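Local coordinates for protein chitinase (Paenibacillus sp. FPU-7, PDB 5GZT) that probably hydrolyses internal beta-1,4 linkages of chitin and chitodextrins through its glycosyl hydrolase family 18 domains, at residues B[666-678]-B[713-727]. Residues are numbered along the deposited sequence; the frame is centred on the assembly and turned at random.
Sequences YTQLPAGTFILPL and NAVAVYVNGGTVASN
Tyr666 lays its CB against the side-chain amide of Asn727, with ring and amide planes 22° apart. Its ring also makes a cation-pi contact with Lys761, and Asn727 ND2 bonds to Tyr729 OH. Thr667 O accepts a hydrogen bond from Val724 N, 2.8 Å away, while Thr667 CG2 touches Asn727 OD1. The Gln668 chain bends at chi2 (51°), bringing its amide back over the neighbouring strand. There Thr723 OG1 donates to a lone pair of Gln668 OE1, 2.7 Å away. A water donates to the same OG1. Leu669 and Gly722 exchange two backbone bonds. Leu669 CD2 reaches Val719 CG1 at 3.8 Å. Pairing breaks at Pro670 and Ala671, across from Asn720 and Gly721, and resumes as regular antiparallel ladder at Gly672 and Val719. Thr673 lies alongside the Tyr718 ring, its OG1 3.2 Å from CD1. Phe674 turns to the other face of the sheet. Phe674 CE2 meets Val719 CG2 at 3.9 Å, and Val717 CB sits at the ring edge. Further along, Ile675 CG2 packs on Ala714 CB. Leu678 N bonds Asn713 O at 2.8 Å, and the Asn713 amide is held by Leu683 N and Gly681 O. Within the immunoglobulin-like domain, Leu669, Phe674 and Leu676 face strand 754-759 of the second sheet, as in a beta-sandwich. The chemistry thus divides by face: an apolar side turned into the domain, and a mixed side, polar near Gln668, Thr673, Tyr718 and Thr723, apolar at Ile675, Pro677, Ala714 and Ala716.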
loop_
_atom_site.group_PDB
_atom_site.type_symbol
_atom_site.label_atom_id
_atom_site.label_comp_id
_atom_site.label_asym_id
_atom_site.label_seq_id
_atom_site.Cartn_x
_atom_site.Cartn_y
_atom_site.Cartn_z
ATOM N N TYR B 666 24.123 40.643 -30.310
ATOM C CA TYR B 666 23.030 40.324 -31.205
ATOM C C TYR B 666 23.279 39.037 -31.932
ATOM O O TYR B 666 22.335 38.403 -32.310
ATOM C CB TYR B 666 22.746 41.478 -32.208
ATOM C CG TYR B 666 21.875 42.616 -31.663
ATOM C CD1 TYR B 666 20.737 42.323 -30.991
ATOM C CD2 TYR B 666 22.220 43.954 -31.804
ATOM C CE1 TYR B 666 19.925 43.300 -30.443
ATOM C CE2 TYR B 666 21.361 44.977 -31.319
ATOM C CZ TYR B 666 20.231 44.623 -30.607
ATOM O OH TYR B 666 19.295 45.479 -30.028
ATOM N N THR B 667 24.533 38.670 -32.240
ATOM C CA THR B 667 24.754 37.462 -32.986
ATOM C C THR B 667 25.640 36.403 -32.284
ATOM O O THR B 667 25.680 35.263 -32.742
ATOM C CB THR B 667 25.331 37.715 -34.329
ATOM O OG1 THR B 667 26.548 38.430 -34.210
ATOM C CG2 THR B 667 24.359 38.600 -35.199
ATOM N N GLN B 668 26.335 36.755 -31.214
ATOM C CA GLN B 668 27.237 35.713 -30.588
ATOM C C GLN B 668 26.507 34.938 -29.492
ATOM O O GLN B 668 26.018 35.548 -28.528
ATOM C CB GLN B 668 28.513 36.361 -30.068
ATOM C CG GLN B 668 29.756 35.448 -30.157
ATOM C CD GLN B 668 30.074 34.771 -31.528
ATOM O OE1 GLN B 668 29.832 35.317 -32.639
ATOM N NE2 GLN B 668 30.641 33.537 -31.433
ATOM N N LEU B 669 26.376 33.625 -29.708
ATOM C CA LEU B 669 25.752 32.753 -28.727
ATOM C C LEU B 669 26.869 32.047 -27.969
ATOM O O LEU B 669 27.617 31.348 -28.597
ATOM C CB LEU B 669 24.921 31.745 -29.461
ATOM C CG LEU B 669 24.223 30.717 -28.591
ATOM C CD1 LEU B 669 23.203 31.313 -27.681
ATOM C CD2 LEU B 669 23.573 29.730 -29.506
ATOM N N PRO B 670 26.999 32.237 -26.667
ATOM C CA PRO B 670 28.062 31.453 -25.977
ATOM C C PRO B 670 27.653 29.980 -25.821
ATOM O O PRO B 670 26.482 29.603 -26.053
ATOM C CB PRO B 670 28.219 32.115 -24.642
ATOM C CG PRO B 670 26.974 32.927 -24.455
ATOM C CD PRO B 670 26.336 33.177 -25.792
ATOM N N ALA B 671 28.624 29.156 -25.450
ATOM C CA ALA B 671 28.365 27.783 -25.086
ATOM C C ALA B 671 27.483 27.790 -23.881
ATOM O O ALA B 671 27.510 28.702 -23.070
ATOM C CB ALA B 671 29.677 27.038 -24.759
ATOM N N GLY B 672 26.665 26.770 -23.734
ATOM C CA GLY B 672 25.728 26.704 -22.575
ATOM C C GLY B 672 25.065 25.367 -22.554
ATOM O O GLY B 672 25.142 24.663 -23.544
ATOM N N THR B 673 24.421 25.025 -21.438
ATOM C CA THR B 673 23.811 23.776 -21.248
ATOM C C THR B 673 22.417 23.897 -20.671
ATOM O O THR B 673 22.193 24.525 -19.640
ATOM C CB THR B 673 24.718 22.916 -20.278
ATOM O OG1 THR B 673 25.981 22.817 -20.916
ATOM C CG2 THR B 673 24.156 21.471 -20.121
ATOM N N PHE B 674 21.489 23.263 -21.314
ATOM C CA PHE B 674 20.118 23.098 -20.799
ATOM C C PHE B 674 20.104 21.749 -20.061
ATOM O O PHE B 674 20.756 20.753 -20.533
ATOM C CB PHE B 674 19.130 22.985 -21.948
ATOM C CG PHE B 674 19.015 24.248 -22.765
ATOM C CD1 PHE B 674 18.575 25.421 -22.183
ATOM C CD2 PHE B 674 19.294 24.240 -24.096
ATOM C CE1 PHE B 674 18.392 26.585 -22.946
ATOM C CE2 PHE B 674 19.121 25.376 -24.850
ATOM C CZ PHE B 674 18.669 26.545 -24.257
ATOM N N ILE B 675 19.449 21.724 -18.915
ATOM C CA ILE B 675 19.318 20.524 -18.141
ATOM C C ILE B 675 17.867 20.260 -17.820
ATOM O O ILE B 675 17.247 21.107 -17.225
ATOM C CB ILE B 675 20.173 20.574 -16.856
ATOM C CG1 ILE B 675 21.662 20.693 -17.220
ATOM C CG2 ILE B 675 20.006 19.253 -16.056
ATOM C CD1 ILE B 675 22.507 21.041 -15.959
ATOM N N LEU B 676 17.376 19.057 -18.171
ATOM C CA LEU B 676 15.988 18.688 -17.966
ATOM C C LEU B 676 15.886 17.324 -17.240
ATOM O O LEU B 676 16.016 16.244 -17.900
ATOM C CB LEU B 676 15.251 18.596 -19.298
ATOM C CG LEU B 676 15.225 19.885 -20.154
ATOM C CD1 LEU B 676 16.428 19.921 -21.073
ATOM C CD2 LEU B 676 14.000 20.017 -20.999
ATOM N N PRO B 677 15.633 17.378 -15.949
ATOM C CA PRO B 677 15.322 16.169 -15.161
ATOM C C PRO B 677 14.033 15.497 -15.644
ATOM O O PRO B 677 13.061 16.209 -16.095
ATOM C CB PRO B 677 15.172 16.695 -13.722
ATOM C CG PRO B 677 15.920 18.031 -13.731
ATOM C CD PRO B 677 15.538 18.595 -15.083
ATOM N N LEU B 678 14.013 14.173 -15.580
ATOM C CA LEU B 678 12.805 13.464 -15.830
ATOM C C LEU B 678 11.999 13.410 -14.560
ATOM O O LEU B 678 12.527 13.254 -13.456
ATOM C CB LEU B 678 13.069 12.102 -16.412
ATOM C CG LEU B 678 13.365 12.009 -17.907
ATOM C CD1 LEU B 678 14.570 12.787 -18.461
ATOM C CD2 LEU B 678 13.532 10.535 -18.280
ATOM N N ASN B 713 18.990 11.733 -13.121
ATOM C CA ASN B 713 18.049 11.351 -14.221
ATOM C C ASN B 713 17.644 12.560 -15.061
ATOM O O ASN B 713 16.474 12.921 -15.093
ATOM C CB ASN B 713 16.871 10.726 -13.526
ATOM C CG ASN B 713 15.850 10.153 -14.450
ATOM O OD1 ASN B 713 16.136 9.867 -15.565
ATOM N ND2 ASN B 713 14.583 10.020 -13.967
ATOM N N ALA B 714 18.618 13.226 -15.674
ATOM C CA ALA B 714 18.371 14.474 -16.403
ATOM C C ALA B 714 19.135 14.486 -17.697
ATOM O O ALA B 714 20.243 14.046 -17.755
ATOM C CB ALA B 714 18.788 15.701 -15.546
ATOM N N VAL B 715 18.534 15.029 -18.731
ATOM C CA VAL B 715 19.162 15.267 -19.972
ATOM C C VAL B 715 19.875 16.584 -19.951
ATOM O O VAL B 715 19.325 17.556 -19.480
ATOM C CB VAL B 715 18.069 15.370 -21.088
ATOM C CG1 VAL B 715 18.681 15.808 -22.420
ATOM C CG2 VAL B 715 17.423 14.019 -21.264
ATOM N N ALA B 716 21.083 16.602 -20.502
ATOM C CA ALA B 716 21.842 17.789 -20.825
ATOM C C ALA B 716 21.847 17.980 -22.307
ATOM O O ALA B 716 22.081 17.018 -23.071
ATOM C CB ALA B 716 23.280 17.659 -20.382
ATOM N N VAL B 717 21.559 19.216 -22.728
ATOM C CA VAL B 717 21.709 19.609 -24.105
ATOM C C VAL B 717 22.817 20.576 -24.117
ATOM O O VAL B 717 22.631 21.695 -23.640
ATOM C CB VAL B 717 20.420 20.222 -24.725
ATOM C CG1 VAL B 717 20.670 20.592 -26.181
ATOM C CG2 VAL B 717 19.229 19.297 -24.621
ATOM N N TYR B 718 23.973 20.216 -24.681
ATOM C CA TYR B 718 25.153 21.102 -24.708
ATOM C C TYR B 718 25.092 21.927 -26.011
ATOM O O TYR B 718 25.123 21.366 -27.123
ATOM C CB TYR B 718 26.462 20.284 -24.667
ATOM C CG TYR B 718 26.623 19.436 -23.388
ATOM C CD1 TYR B 718 26.972 19.996 -22.151
ATOM C CD2 TYR B 718 26.448 18.059 -23.440
ATOM C CE1 TYR B 718 27.075 19.198 -21.012
ATOM C CE2 TYR B 718 26.613 17.280 -22.349
ATOM C CZ TYR B 718 26.888 17.809 -21.156
ATOM O OH TYR B 718 26.945 16.869 -20.105
ATOM N N VAL B 719 24.866 23.236 -25.885
ATOM C CA VAL B 719 24.860 24.138 -27.053
ATOM C C VAL B 719 26.304 24.608 -27.199
ATOM O O VAL B 719 26.890 25.219 -26.302
ATOM C CB VAL B 719 23.899 25.319 -26.827
ATOM C CG1 VAL B 719 23.947 26.284 -27.996
ATOM C CG2 VAL B 719 22.469 24.774 -26.700
ATOM N N ASN B 720 26.873 24.340 -28.332
ATOM C CA ASN B 720 28.258 24.740 -28.626
ATOM C C ASN B 720 28.503 26.176 -28.723
ATOM O O ASN B 720 29.619 26.676 -28.404
ATOM C CB ASN B 720 28.642 24.241 -29.957
ATOM C CG ASN B 720 29.758 23.317 -29.870
ATOM O OD1 ASN B 720 30.919 23.768 -29.632
ATOM N ND2 ASN B 720 29.453 21.986 -30.005
ATOM N N GLY B 721 27.529 26.936 -29.183
ATOM C CA GLY B 721 27.923 28.337 -29.271
ATOM C C GLY B 721 28.511 28.641 -30.658
ATOM O O GLY B 721 29.022 27.730 -31.390
ATOM N N GLY B 722 28.381 29.908 -31.024
ATOM C CA GLY B 722 28.814 30.326 -32.324
ATOM C C GLY B 722 28.029 31.575 -32.721
ATOM O O GLY B 722 27.519 32.289 -31.850
ATOM N N THR B 723 27.997 31.826 -34.020
ATOM C CA THR B 723 27.536 33.107 -34.570
ATOM C C THR B 723 26.228 32.815 -35.258
ATOM O O THR B 723 26.173 32.012 -36.144
ATOM C CB THR B 723 28.523 33.670 -35.594
ATOM O OG1 THR B 723 29.783 33.857 -34.948
ATOM C CG2 THR B 723 28.001 35.152 -36.151
ATOM N N VAL B 724 25.160 33.407 -34.757
ATOM C CA VAL B 724 23.851 33.213 -35.363
ATOM C C VAL B 724 23.838 34.125 -36.601
ATOM O O VAL B 724 24.404 35.238 -36.545
ATOM C CB VAL B 724 22.779 33.612 -34.324
ATOM C CG1 VAL B 724 21.393 33.535 -34.894
ATOM C CG2 VAL B 724 22.918 32.735 -33.037
ATOM N N ALA B 725 23.126 33.713 -37.638
ATOM C CA ALA B 725 23.204 34.294 -38.988
ATOM C C ALA B 725 22.651 35.747 -39.057
ATOM O O ALA B 725 23.159 36.546 -39.809
ATOM C CB ALA B 725 22.505 33.378 -40.025
ATOM N N SER B 726 21.682 36.077 -38.216
ATOM C CA SER B 726 21.091 37.413 -38.169
ATOM C C SER B 726 20.819 37.772 -36.701
ATOM O O SER B 726 20.857 36.858 -35.781
ATOM C CB SER B 726 19.840 37.393 -39.068
ATOM O OG SER B 726 18.803 36.665 -38.503
ATOM N N ASN B 727 20.555 39.046 -36.453
ATOM C CA ASN B 727 20.470 39.536 -35.102
ATOM C C ASN B 727 19.338 38.832 -34.341
ATOM O O ASN B 727 18.251 38.619 -34.908
ATOM C CB ASN B 727 20.254 41.046 -35.069
ATOM C CG ASN B 727 21.444 41.835 -35.566
ATOM O OD1 ASN B 727 22.503 41.314 -35.711
ATOM N ND2 ASN B 727 21.240 43.138 -35.845
HETATM O O HOH W 1 31.525 31.737 -34.199
#